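Local coordinates for penicillin-binding protein 2 (Pbp2) (PDB 5LP5) that probably cross-links peptidoglycan as a penicillin-binding transpeptidase during cell wall synthesis, and forms a complex with MreC, at residues R238-A243 against L264-S269. Numbering follows the deposited sequence.
Sequences RLQKEA and LLVAGS
Gln240, on helix 237-246, and Val266, on strand 264-270, bring their CA atoms to 5.5 Å as the helix runs beside the strand in roughly the same direction. The short axes are inclined by 31° and lie 8.1 Å apart at closest approach. Val266 divides its two methyls between successive turns of the helix. With CG1 anti to the backbone N, that methyl meets Ala243 CB at 3.6 Å, while Val266 CG2 rests 3.7 Å from Leu239 CB. A branched side chain suits this place because it can fill both positions at once, and the small Ala243 lets the strand come close to the helix. Leu239 adds its longer reach: its CD1 lies 3.9 Å from Leu265 CB, the two leucines running at a slant to each other. Leu265 and Val266 form a classic beta bulge opposite Val256, in the neighbouring strand 252-258.

Gln240 supplies the polar link. Its chain bends at chi2 (-93°), carrying the amide across to the strand, where OE1 accepts the backbone N-H of Ala267 at 2.7 Å. The bond is fairly straight at the hydrogen (163°), with the donor slightly tilted from the carbonyl plane. Glutamine is long enough to span the gap and brings a carbonyl without a charge, apt for a buried position. Leu239 and Ala243, both buried, also touch the C-terminal helix 572-584, and Ala243 reaches Ile254 of the sheet, consistent with the penicillin-binding transpeptidase fold, in which the domain's first and last helices lie on one face of the antiparallel sheet.

Strand 264-270 is outermost in this sheet within the chain, and Gln240 gives one of its buried backbone N-H groups a side-chain acceptor, while the aliphatic contacts seat the helix beside it.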
# COMPACT_ATOMS: atom_id res chain seq x y z
N ARG A 238 4.88 -1.50 21.74
CA ARG A 238 5.97 -1.41 22.71
C ARG A 238 6.06 -2.71 23.49
O ARG A 238 7.14 -3.30 23.64
CB ARG A 238 5.76 -0.24 23.65
CG ARG A 238 5.87 1.12 22.95
CD ARG A 238 5.20 2.23 23.76
NE ARG A 238 3.76 1.99 23.88
CZ ARG A 238 2.94 2.69 24.66
NH1 ARG A 238 3.40 3.70 25.39
NH2 ARG A 238 1.66 2.38 24.71
N LEU A 239 4.92 -3.17 23.99
CA LEU A 239 4.85 -4.41 24.75
C LEU A 239 5.34 -5.62 23.96
O LEU A 239 5.96 -6.50 24.55
CB LEU A 239 3.42 -4.66 25.22
CG LEU A 239 2.87 -3.70 26.27
CD1 LEU A 239 1.44 -4.10 26.62
CD2 LEU A 239 3.72 -3.67 27.53
N GLN A 240 5.07 -5.67 22.66
CA GLN A 240 5.57 -6.77 21.81
C GLN A 240 7.07 -6.69 21.60
O GLN A 240 7.75 -7.71 21.53
CB GLN A 240 4.89 -6.81 20.45
CG GLN A 240 3.63 -7.69 20.39
CD GLN A 240 3.85 -9.12 19.94
OE1 GLN A 240 3.02 -9.96 20.23
NE2 GLN A 240 4.92 -9.40 19.20
N LYS A 241 7.60 -5.48 21.49
CA LYS A 241 9.05 -5.36 21.35
C LYS A 241 9.73 -5.84 22.62
O LYS A 241 10.81 -6.44 22.54
CB LYS A 241 9.46 -3.93 20.99
CG LYS A 241 9.24 -3.63 19.52
CD LYS A 241 9.89 -2.34 19.09
CE LYS A 241 9.55 -2.08 17.63
NZ LYS A 241 10.12 -0.78 17.16
N GLU A 242 9.11 -5.58 23.77
CA GLU A 242 9.59 -6.11 25.04
C GLU A 242 9.58 -7.62 24.98
O GLU A 242 10.58 -8.27 25.30
CB GLU A 242 8.72 -5.62 26.20
CG GLU A 242 9.14 -6.15 27.58
CD GLU A 242 10.59 -5.86 27.93
OE1 GLU A 242 11.21 -4.99 27.29
OE2 GLU A 242 11.13 -6.52 28.84
N ALA A 243 8.45 -8.17 24.57
CA ALA A 243 8.27 -9.61 24.43
C ALA A 243 9.35 -10.22 23.56
O ALA A 243 9.93 -11.23 23.91
CB ALA A 243 6.90 -9.91 23.87
N LEU A 264 -5.82 -9.22 23.41
CA LEU A 264 -4.43 -9.62 23.47
C LEU A 264 -3.52 -8.42 23.20
O LEU A 264 -3.55 -7.81 22.12
CB LEU A 264 -4.16 -10.74 22.47
CG LEU A 264 -4.95 -12.01 22.77
CD1 LEU A 264 -4.87 -12.97 21.61
CD2 LEU A 264 -4.47 -12.69 24.05
N LEU A 265 -2.72 -8.06 24.19
CA LEU A 265 -1.78 -6.98 24.06
C LEU A 265 -0.44 -7.52 23.56
O LEU A 265 0.29 -6.83 22.88
CB LEU A 265 -1.60 -6.27 25.40
CG LEU A 265 -2.86 -5.67 26.07
CD1 LEU A 265 -2.55 -5.06 27.43
CD2 LEU A 265 -3.50 -4.62 25.19
N VAL A 266 -0.11 -8.76 23.91
CA VAL A 266 1.05 -9.45 23.36
C VAL A 266 0.65 -10.85 22.89
O VAL A 266 -0.26 -11.46 23.44
CB VAL A 266 2.15 -9.59 24.42
CG1 VAL A 266 3.35 -10.32 23.86
CG2 VAL A 266 2.56 -8.21 24.93
N ALA A 267 1.34 -11.32 21.86
CA ALA A 267 1.26 -12.69 21.36
C ALA A 267 2.55 -12.97 20.56
O ALA A 267 2.64 -12.73 19.35
CB ALA A 267 0.04 -12.89 20.50
N GLY A 268 3.55 -13.45 21.27
CA GLY A 268 4.80 -13.79 20.64
C GLY A 268 4.95 -15.28 20.44
O GLY A 268 4.57 -16.06 21.29
N SER A 269 5.52 -15.66 19.30
CA SER A 269 5.90 -17.05 19.04
C SER A 269 7.30 -17.08 18.49
O SER A 269 7.57 -16.43 17.49
CB SER A 269 4.94 -17.73 18.06
OG SER A 269 5.49 -18.96 17.58